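Local coordinates for LIM domain only protein 7 (Homo sapiens, PDB 2EAQ) that probably binds the C-terminal tails or short peptide motifs of partner proteins through its PDZ domain, at residues 7-11 and 40-46; 25-30 and 59-63; 50-56 and 81-87. All coordinates share one frame; numbering follows the deposited sequence.

Contact 1: residues 7-11 and 40-46; sequences ISINQ and PAEFSQL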
loop_
_atom_site.group_PDB
_atom_site.type_symbol
_atom_site.label_atom_id
_atom_site.label_comp_id
_atom_site.label_asym_id
_atom_site.label_seq_id
_atom_site.Cartn_x
_atom_site.Cartn_y
_atom_site.Cartn_z
ATOM N N ILE A 7 -1.848 -6.187 -5.975
ATOM C CA ILE A 7 -0.521 -5.802 -6.447
ATOM C C ILE A 7 0.524 -6.312 -5.473
ATOM O O ILE A 7 0.447 -6.021 -4.279
ATOM C CB ILE A 7 -0.436 -4.291 -6.568
ATOM C CG1 ILE A 7 -1.505 -3.780 -7.545
ATOM C CG2 ILE A 7 0.997 -3.864 -7.028
ATOM C CD1 ILE A 7 -1.456 -2.216 -7.768
ATOM N N SER A 8 1.489 -7.083 -5.953
ATOM C CA SER A 8 2.527 -7.633 -5.105
ATOM C C SER A 8 3.781 -6.791 -5.199
ATOM O O SER A 8 4.245 -6.497 -6.288
ATOM C CB SER A 8 2.820 -9.048 -5.573
ATOM O OG SER A 8 3.724 -9.632 -4.572
ATOM N N ILE A 9 4.270 -6.365 -4.040
ATOM C CA ILE A 9 5.472 -5.490 -3.932
ATOM C C ILE A 9 6.412 -6.225 -2.985
ATOM O O ILE A 9 5.975 -6.768 -1.975
ATOM C CB ILE A 9 5.120 -4.055 -3.386
ATOM C CG1 ILE A 9 3.866 -3.562 -4.117
ATOM C CG2 ILE A 9 6.313 -3.133 -3.586
ATOM C CD1 ILE A 9 3.441 -2.158 -3.709
ATOM N N ASN A 10 7.696 -6.270 -3.312
ATOM C CA ASN A 10 8.673 -7.036 -2.505
ATOM C C ASN A 10 9.992 -6.349 -2.424
ATOM O O ASN A 10 10.427 -5.756 -3.421
ATOM C CB ASN A 10 8.919 -8.415 -3.135
ATOM C CG ASN A 10 7.655 -9.223 -3.246
ATOM O OD1 ASN A 10 7.247 -9.893 -2.301
ATOM N ND2 ASN A 10 6.998 -9.141 -4.386
ATOM N N GLN A 11 10.638 -6.383 -1.252
ATOM C CA GLN A 11 11.988 -5.831 -1.124
ATOM C C GLN A 11 12.689 -6.598 -0.021
ATOM O O GLN A 11 12.090 -7.488 0.577
ATOM C CB GLN A 11 11.939 -4.301 -0.879
ATOM C CG GLN A 11 11.294 -3.923 0.446
ATOM C CD GLN A 11 11.274 -2.470 0.711
ATOM O OE1 GLN A 11 11.302 -2.083 1.899
ATOM N NE2 GLN A 11 11.283 -1.682 -0.279
ATOM N N PRO A 40 10.481 -0.062 -5.423
ATOM C CA PRO A 40 9.771 -1.338 -5.605
ATOM C C PRO A 40 8.300 -1.062 -5.984
ATOM O O PRO A 40 7.675 -1.779 -6.813
ATOM C CB PRO A 40 9.866 -1.976 -4.218
ATOM C CG PRO A 40 11.184 -1.543 -3.714
ATOM C CD PRO A 40 11.262 -0.066 -4.181
ATOM N N ALA A 41 7.690 -0.035 -5.410
ATOM C CA ALA A 41 6.279 0.248 -5.716
ATOM C C ALA A 41 6.108 0.669 -7.174
ATOM O O ALA A 41 5.122 0.287 -7.805
ATOM C CB ALA A 41 5.769 1.327 -4.752
ATOM N N GLU A 42 7.079 1.387 -7.764
ATOM C CA GLU A 42 6.987 1.767 -9.156
ATOM C C GLU A 42 7.196 0.515 -10.004
ATOM O O GLU A 42 6.466 0.302 -10.954
ATOM C CB GLU A 42 8.046 2.847 -9.481
ATOM C CG GLU A 42 8.107 3.217 -10.924
ATOM C CD GLU A 42 6.936 3.984 -11.449
ATOM O OE1 GLU A 42 5.911 4.238 -10.739
ATOM O OE2 GLU A 42 7.032 4.366 -12.637
ATOM N N PHE A 43 8.170 -0.303 -9.622
ATOM C CA PHE A 43 8.442 -1.538 -10.378
ATOM C C PHE A 43 7.150 -2.363 -10.427
ATOM O O PHE A 43 6.773 -2.910 -11.464
ATOM C CB PHE A 43 9.553 -2.339 -9.646
ATOM C CG PHE A 43 9.839 -3.695 -10.272
ATOM C CD1 PHE A 43 10.661 -3.819 -11.402
ATOM C CD2 PHE A 43 9.215 -4.819 -9.778
ATOM C CE1 PHE A 43 10.825 -5.095 -11.995
ATOM C CE2 PHE A 43 9.368 -6.085 -10.361
ATOM C CZ PHE A 43 10.177 -6.207 -11.478
ATOM N N SER A 44 6.456 -2.445 -9.284
ATOM C CA SER A 44 5.220 -3.261 -9.206
ATOM C C SER A 44 4.008 -2.651 -9.834
ATOM O O SER A 44 2.978 -3.300 -9.961
ATOM C CB SER A 44 4.896 -3.545 -7.751
ATOM O OG SER A 44 5.875 -4.444 -7.193
ATOM N N GLN A 45 4.140 -1.404 -10.259
ATOM C CA GLN A 45 3.086 -0.667 -10.963
ATOM C C GLN A 45 1.884 -0.276 -10.140
ATOM O O GLN A 45 0.738 -0.264 -10.606
ATOM C CB GLN A 45 2.738 -1.292 -12.345
ATOM C CG GLN A 45 4.002 -1.280 -13.256
ATOM C CD GLN A 45 3.842 -1.754 -14.649
ATOM O OE1 GLN A 45 4.854 -2.195 -15.292
ATOM N NE2 GLN A 45 2.646 -1.655 -15.162
ATOM N N LEU A 46 2.175 0.074 -8.865
ATOM C CA LEU A 46 1.150 0.732 -8.029
ATOM C C LEU A 46 1.014 2.129 -8.603
ATOM O O LEU A 46 1.986 2.721 -9.092
ATOM C CB LEU A 46 1.701 0.778 -6.607
ATOM C CG LEU A 46 0.814 1.463 -5.552
ATOM C CD1 LEU A 46 -0.471 0.541 -5.314
ATOM C CD2 LEU A 46 1.585 1.646 -4.217
HETATM O O HOH W 1 3.510 -5.992 -9.625
HETATM O O HOH W 2 8.435 -4.853 -5.938
#

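Contact 2: residues 25-30 and 59-63; sequences WDIPGI and KFSYN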
loop_
_atom_site.group_PDB
_atom_site.type_symbol
_atom_site.label_atom_id
_atom_site.label_comp_id
_atom_site.label_asym_id
_atom_site.label_seq_id
_atom_site.Cartn_x
_atom_site.Cartn_y
_atom_site.Cartn_z
ATOM N N TRP A 25 -4.401 10.090 3.254
ATOM C CA TRP A 25 -5.530 9.804 4.123
ATOM C C TRP A 25 -6.669 10.702 3.687
ATOM O O TRP A 25 -6.558 11.952 3.717
ATOM C CB TRP A 25 -5.110 10.102 5.554
ATOM C CG TRP A 25 -4.127 9.071 6.042
ATOM C CD1 TRP A 25 -2.807 8.973 5.674
ATOM C CD2 TRP A 25 -4.400 7.973 6.888
ATOM N NE1 TRP A 25 -2.238 7.857 6.252
ATOM C CE2 TRP A 25 -3.189 7.218 7.003
ATOM C CE3 TRP A 25 -5.564 7.525 7.577
ATOM C CZ2 TRP A 25 -3.090 6.065 7.770
ATOM C CZ3 TRP A 25 -5.450 6.369 8.349
ATOM C CH2 TRP A 25 -4.224 5.653 8.439
ATOM N N ASP A 26 -7.783 10.118 3.262
ATOM C CA ASP A 26 -8.958 10.885 2.878
ATOM C C ASP A 26 -10.126 10.067 3.419
ATOM O O ASP A 26 -10.960 9.497 2.668
ATOM C CB ASP A 26 -9.056 11.047 1.371
ATOM C CG ASP A 26 -9.885 12.273 1.016
ATOM O OD1 ASP A 26 -10.398 12.863 1.966
ATOM O OD2 ASP A 26 -9.967 12.566 -0.171
ATOM N N ILE A 27 -10.245 10.080 4.729
ATOM C CA ILE A 27 -11.236 9.278 5.456
ATOM C C ILE A 27 -12.618 9.472 4.803
ATOM O O ILE A 27 -13.013 10.585 4.572
ATOM C CB ILE A 27 -11.202 9.719 6.952
ATOM C CG1 ILE A 27 -9.888 9.243 7.612
ATOM C CG2 ILE A 27 -12.414 9.187 7.687
ATOM C CD1 ILE A 27 -9.573 7.718 7.480
ATOM N N PRO A 28 -13.420 8.397 4.685
ATOM C CA PRO A 28 -13.123 7.042 5.168
ATOM C C PRO A 28 -12.171 6.141 4.386
ATOM O O PRO A 28 -12.007 4.961 4.771
ATOM C CB PRO A 28 -14.527 6.424 5.338
ATOM C CG PRO A 28 -15.241 7.009 4.124
ATOM C CD PRO A 28 -14.814 8.472 4.136
ATOM N N GLY A 29 -11.545 6.702 3.347
ATOM C CA GLY A 29 -10.582 5.871 2.612
ATOM C C GLY A 29 -9.146 6.298 2.742
ATOM O O GLY A 29 -8.831 7.388 3.228
ATOM N N ILE A 30 -8.253 5.427 2.324
ATOM C CA ILE A 30 -6.812 5.759 2.163
ATOM C C ILE A 30 -6.464 5.465 0.709
ATOM O O ILE A 30 -6.980 4.501 0.112
ATOM C CB ILE A 30 -5.880 5.002 3.115
ATOM C CG1 ILE A 30 -6.249 3.536 3.183
ATOM C CG2 ILE A 30 -5.930 5.617 4.527
ATOM C CD1 ILE A 30 -5.103 2.686 3.797
ATOM N N LYS A 59 -7.344 -5.646 6.449
ATOM C CA LYS A 59 -8.253 -4.802 5.670
ATOM C C LYS A 59 -8.291 -3.441 6.387
ATOM O O LYS A 59 -8.451 -3.355 7.626
ATOM C CB LYS A 59 -9.654 -5.447 5.644
ATOM C CG LYS A 59 -10.650 -4.734 4.752
ATOM C CD LYS A 59 -12.039 -5.367 4.792
ATOM C CE LYS A 59 -12.856 -4.917 3.575
ATOM N NZ LYS A 59 -12.849 -3.395 3.373
ATOM N N PHE A 60 -8.129 -2.357 5.654
ATOM C CA PHE A 60 -8.216 -1.035 6.277
ATOM C C PHE A 60 -9.617 -0.697 6.768
ATOM O O PHE A 60 -10.649 -0.987 6.102
ATOM C CB PHE A 60 -7.865 0.042 5.250
ATOM C CG PHE A 60 -7.943 1.444 5.797
ATOM C CD1 PHE A 60 -6.957 1.904 6.667
ATOM C CD2 PHE A 60 -9.053 2.249 5.512
ATOM C CE1 PHE A 60 -7.056 3.175 7.279
ATOM C CE2 PHE A 60 -9.177 3.510 6.102
ATOM C CZ PHE A 60 -8.195 3.968 6.983
ATOM N N SER A 61 -9.657 -0.067 7.922
ATOM C CA SER A 61 -10.929 0.501 8.333
ATOM C C SER A 61 -10.585 1.787 9.054
ATOM O O SER A 61 -9.589 1.868 9.806
ATOM C CB SER A 61 -11.746 -0.400 9.240
ATOM O OG SER A 61 -12.784 0.364 9.849
ATOM N N TYR A 62 -11.449 2.760 8.806
ATOM C CA TYR A 62 -11.282 4.036 9.445
ATOM C C TYR A 62 -11.316 3.925 10.950
ATOM O O TYR A 62 -10.841 4.814 11.644
ATOM C CB TYR A 62 -12.347 5.036 9.043
ATOM C CG TYR A 62 -13.704 4.645 9.461
ATOM C CD1 TYR A 62 -14.448 3.754 8.682
ATOM C CD2 TYR A 62 -14.224 5.077 10.648
ATOM C CE1 TYR A 62 -15.676 3.301 9.095
ATOM C CE2 TYR A 62 -15.490 4.615 11.093
ATOM C CZ TYR A 62 -16.183 3.732 10.302
ATOM O OH TYR A 62 -17.380 3.235 10.718
ATOM N N ASN A 63 -11.915 2.848 11.464
ATOM C CA ASN A 63 -12.019 2.612 12.930
ATOM C C ASN A 63 -10.741 2.080 13.555
ATOM O O ASN A 63 -10.630 2.031 14.789
ATOM C CB ASN A 63 -13.102 1.569 13.247
ATOM C CG ASN A 63 -14.449 2.149 13.392
ATOM O OD1 ASN A 63 -15.446 1.546 12.952
ATOM N ND2 ASN A 63 -14.524 3.311 14.040
HETATM O O HOH W 3 -12.862 2.716 5.660
#

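Contact 3: residues 50-56 and 81-87; sequences DEIIAIN and LVMDVRR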
loop_
_atom_site.group_PDB
_atom_site.type_symbol
_atom_site.label_atom_id
_atom_site.label_comp_id
_atom_site.label_asym_id
_atom_site.label_seq_id
_atom_site.Cartn_x
_atom_site.Cartn_y
_atom_site.Cartn_z
ATOM N N ASP A 50 -4.725 5.154 -6.541
ATOM C CA ASP A 50 -5.300 3.836 -6.284
ATOM C C ASP A 50 -5.836 3.845 -4.848
ATOM O O ASP A 50 -5.160 4.345 -3.935
ATOM C CB ASP A 50 -4.248 2.701 -6.361
ATOM C CG ASP A 50 -3.842 2.346 -7.761
ATOM O OD1 ASP A 50 -4.512 2.766 -8.703
ATOM O OD2 ASP A 50 -2.837 1.590 -7.868
ATOM N N GLU A 51 -7.034 3.335 -4.603
ATOM C CA GLU A 51 -7.580 3.255 -3.233
ATOM C C GLU A 51 -7.048 2.008 -2.595
ATOM O O GLU A 51 -7.119 0.932 -3.230
ATOM C CB GLU A 51 -9.101 3.221 -3.239
ATOM C CG GLU A 51 -9.609 3.296 -1.766
ATOM C CD GLU A 51 -11.095 3.176 -1.587
ATOM O OE1 GLU A 51 -11.813 3.047 -2.584
ATOM O OE2 GLU A 51 -11.490 3.171 -0.400
ATOM N N ILE A 52 -6.507 2.112 -1.390
ATOM C CA ILE A 52 -5.915 0.961 -0.728
ATOM C C ILE A 52 -7.004 0.286 0.118
ATOM O O ILE A 52 -7.590 0.882 1.045
ATOM C CB ILE A 52 -4.718 1.420 0.160
ATOM C CG1 ILE A 52 -3.699 2.112 -0.745
ATOM C CG2 ILE A 52 -4.108 0.259 0.917
ATOM C CD1 ILE A 52 -2.563 2.898 0.012
ATOM N N ILE A 53 -7.311 -0.972 -0.188
ATOM C CA ILE A 53 -8.323 -1.699 0.529
ATOM C C ILE A 53 -7.779 -2.582 1.613
ATOM O O ILE A 53 -8.329 -2.663 2.700
ATOM C CB ILE A 53 -9.197 -2.527 -0.468
ATOM C CG1 ILE A 53 -9.824 -1.603 -1.523
ATOM C CG2 ILE A 53 -10.279 -3.286 0.317
ATOM C CD1 ILE A 53 -10.598 -0.463 -0.995
ATOM N N ALA A 54 -6.650 -3.224 1.350
ATOM C CA ALA A 54 -6.036 -4.097 2.341
ATOM C C ALA A 54 -4.559 -4.317 2.011
ATOM O O ALA A 54 -4.155 -4.105 0.886
ATOM C CB ALA A 54 -6.685 -5.523 2.312
ATOM N N ILE A 55 -3.774 -4.633 3.020
ATOM C CA ILE A 55 -2.399 -5.083 2.770
ATOM C C ILE A 55 -2.225 -6.400 3.516
ATOM O O ILE A 55 -2.612 -6.519 4.691
ATOM C CB ILE A 55 -1.311 -4.083 3.169
ATOM C CG1 ILE A 55 -1.440 -3.706 4.635
ATOM C CG2 ILE A 55 -1.362 -2.893 2.274
ATOM C CD1 ILE A 55 -0.216 -2.873 5.162
ATOM N N ASN A 56 -1.656 -7.398 2.834
ATOM C CA ASN A 56 -1.434 -8.687 3.447
ATOM C C ASN A 56 -2.749 -9.133 4.126
ATOM O O ASN A 56 -3.789 -9.191 3.444
ATOM C CB ASN A 56 -0.197 -8.570 4.372
ATOM C CG ASN A 56 1.051 -8.131 3.604
ATOM O OD1 ASN A 56 1.954 -7.437 4.139
ATOM N ND2 ASN A 56 1.132 -8.573 2.356
ATOM N N LEU A 81 4.587 -7.079 0.537
ATOM C CA LEU A 81 3.381 -6.303 0.625
ATOM C C LEU A 81 2.443 -6.681 -0.519
ATOM O O LEU A 81 2.696 -6.299 -1.651
ATOM C CB LEU A 81 3.835 -4.846 0.572
ATOM C CG LEU A 81 2.847 -3.759 0.840
ATOM C CD1 LEU A 81 2.208 -3.889 2.220
ATOM C CD2 LEU A 81 3.646 -2.448 0.700
ATOM N N VAL A 82 1.376 -7.417 -0.221
ATOM C CA VAL A 82 0.373 -7.810 -1.220
ATOM C C VAL A 82 -0.804 -6.863 -0.951
ATOM O O VAL A 82 -1.498 -7.012 0.077
ATOM C CB VAL A 82 -0.046 -9.275 -1.073
ATOM C CG1 VAL A 82 -1.158 -9.658 -2.072
ATOM C CG2 VAL A 82 1.133 -10.183 -1.416
ATOM N N MET A 83 -1.018 -5.936 -1.873
ATOM C CA MET A 83 -2.024 -4.885 -1.681
ATOM C C MET A 83 -3.271 -5.082 -2.456
ATOM O O MET A 83 -3.176 -5.346 -3.662
ATOM C CB MET A 83 -1.436 -3.537 -2.098
ATOM C CG MET A 83 -0.006 -3.176 -1.551
ATOM S SD MET A 83 0.517 -1.408 -1.922
ATOM C CE MET A 83 -1.217 -0.761 -2.081
ATOM N N ASP A 84 -4.415 -5.009 -1.824
ATOM C CA ASP A 84 -5.662 -5.060 -2.596
ATOM C C ASP A 84 -6.052 -3.608 -2.806
ATOM O O ASP A 84 -6.134 -2.858 -1.815
ATOM C CB ASP A 84 -6.748 -5.796 -1.825
ATOM C CG ASP A 84 -6.537 -7.265 -1.810
ATOM O OD1 ASP A 84 -5.655 -7.714 -2.525
ATOM O OD2 ASP A 84 -7.278 -7.956 -1.103
ATOM N N VAL A 85 -6.158 -3.162 -4.042
ATOM C CA VAL A 85 -6.513 -1.807 -4.365
ATOM C C VAL A 85 -7.683 -1.734 -5.304
ATOM O O VAL A 85 -8.072 -2.709 -5.959
ATOM C CB VAL A 85 -5.293 -1.002 -4.983
ATOM C CG1 VAL A 85 -4.040 -1.162 -4.115
ATOM C CG2 VAL A 85 -5.010 -1.421 -6.386
ATOM N N ARG A 86 -8.270 -0.558 -5.375
ATOM C CA ARG A 86 -9.383 -0.242 -6.284
ATOM C C ARG A 86 -8.865 0.922 -7.109
ATOM O O ARG A 86 -8.511 1.992 -6.588
ATOM C CB ARG A 86 -10.606 0.170 -5.468
ATOM C CG ARG A 86 -11.811 0.504 -6.290
ATOM C CD ARG A 86 -13.070 0.278 -5.467
ATOM N NE ARG A 86 -12.851 -0.857 -4.582
ATOM C CZ ARG A 86 -13.765 -1.739 -4.205
ATOM N NH1 ARG A 86 -15.008 -1.641 -4.644
ATOM N NH2 ARG A 86 -13.430 -2.712 -3.358
ATOM N N ARG A 87 -8.852 0.750 -8.420
ATOM C CA ARG A 87 -8.368 1.733 -9.376
ATOM C C ARG A 87 -9.538 2.279 -10.147
ATOM O O ARG A 87 -10.297 1.513 -10.762
ATOM C CB ARG A 87 -7.353 1.076 -10.310
ATOM C CG ARG A 87 -6.763 2.084 -11.307
ATOM C CD ARG A 87 -5.561 1.541 -12.053
ATOM N NE ARG A 87 -4.465 1.289 -11.112
ATOM C CZ ARG A 87 -3.392 0.529 -11.363
ATOM N NH1 ARG A 87 -3.261 -0.097 -12.555
ATOM N NH2 ARG A 87 -2.452 0.390 -10.429
#

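Contact 1: residues 7-11 and 40-46
Ser44 reaches across to strand 2-10 from segment 40-46, which carries the short helix of the PDZ fold and packs here against the first strand of the domain. Its OG donates to Ser8 O at 2.8 Å. The donor sits 17° from the carbonyl plane, so the approach is only slightly tilted. With OG anti to its own carbonyl carbon (chi1 -69°), the hydroxyl faces the strand. OG also accepts from water 2, which in turn takes the N-H of Asn10. A second water donates to Ser44 O and, weakly, to Ser8 O. Serine and waters together thus join the strand backbone to segment 40-46.

Next to this polar seam lies Ile9, which can be followed outward. CB lies beside Ser44 OG. CG1 comes next and rests on Ser44 CB at 3.8 Å. CG2 branches the other way, onto Pro40, and meets its CB at 3.8 Å. CD1, the tip, reaches Ala41 CB and Leu46 CD2, both at 4.3 Å. The same tip faces Met83 of the neighbouring strand 80-88, so Ile9 packs on segment 40-46 and on its strand neighbour at once.

Further back along the strand, Ile7 and Leu46 cross at about a right angle, and their CD1 atoms are 3.8 Å apart. Gln45 leaves helical geometry with positive phi in a Schellman motif, and Leu46 N bonds back to Ala41 O. At the other end, the amide nitrogen NE2 of Gln11 lies 3.4 Å from Pro40 CG.

Contact 2: residues 25-30 and 59-63
The hairpin of strands 21-26 and 29-35 in the PDZ fold meets the loop that leads into helix 65-78, and Phe60 is the centre of the contact. Its CG is anti to the backbone N (chi1 179°), which sends the ring toward the hairpin. Ile30 covers one face. Its CG1 stands 3.8 Å from the ring centroid, only 12° off the normal, in a CH-pi contact. CD1 of Ile30 reaches Phe60 CD1 at 3.5 Å, and CG2 lies over the far end of the ring.

The rim of Phe60 is also lined. Its edge points at the face of Trp25 in an offset edge-to-face pair, with planes at 75°. Ile27 CD1 comes to the edge at Phe60 CZ, 4.0 Å away. Pro28 O lies in the ring plane, 3.4 Å from Phe60 CE2. Pro28 follows a cis peptide bond in the turn. Its carbonyl oxygen also accepts from water 3, which takes a weak bond from Tyr62 N. Trp68 of helix 65-78 adds another edge-to-face partner to Phe60.

With one face and the edge of Phe60 in contact, and a weak water-mediated link beside it, hairpin and loop are joined here mainly by shape and dispersion.

Contact 3: residues 50-56 and 81-87
Asp50 has CG anti to its carbonyl carbon (chi1 -75°), while Arg87 starts extended and bends at chi3 (-64°). These torsions bring carboxylate and guanidinium nearly into one plane, 20° apart. The salt bridge is side-on and two-pronged. Arg87 NE donates to Asp50 OD1 at 2.8 Å and Arg87 NH2 to Asp50 OD2 at 2.9 Å, both on the syn side of the carboxylate. Both bonds are close to straight. Asp50 OD2 also accepts from Gln47 N and Arg87 NH2 also donates to Gln45 O, which should hold the pair in a fixed rotation.

Beyond it the backbones pair antiparallel. The backbones of Glu51 and Arg86 exchange two hydrogen bonds, N to O each way. Their side chains run side by side, but their main polar partners are Tyr88 and Asp4. At Asp84 the register slips. Asp84 O accepts from both Ile53 N at 2.8 Å and Ala54 N at 3.2 Å, so two residues face one. Asp84 N then returns to Ala54 O, and Asn56 N to Val82 O.

On the side of Ile52 and Ile55 the packing is apolar. Leu81 CD1 nestles against Ile55 CB at 3.6 Å, and Met83 CE touches Ile52 CG1 at 4.0 Å. Trp68 of helix 65-78 packs on both isoleucines. Ile53 and Ala54, together opposite Asp84, form a classic beta bulge in the antiparallel sheet of the PDZ fold.

Contact 3 is the middle of the arrangement. Its centre lies about 11 Å from that of contact 1 and about 12 Å from that of contact 2. The centres of contacts 1 and 2 are about 21 Å apart, on opposite sides of the chain's centre. Strand 80-88 pairs with strand 2-10 on one side, reaching contact 1, and with strand 51-55 on the other. Strand 51-55 in turn bonds through its backbone to Ile30 and Phe60 of contact 2. Along the chain, contact 1 closes before contact 3 opens, whereas contact 2 interleaves with both. The three contacts thus tie the short helix, the hairpin and the loop before helix 65-78 into one compact PDZ domain.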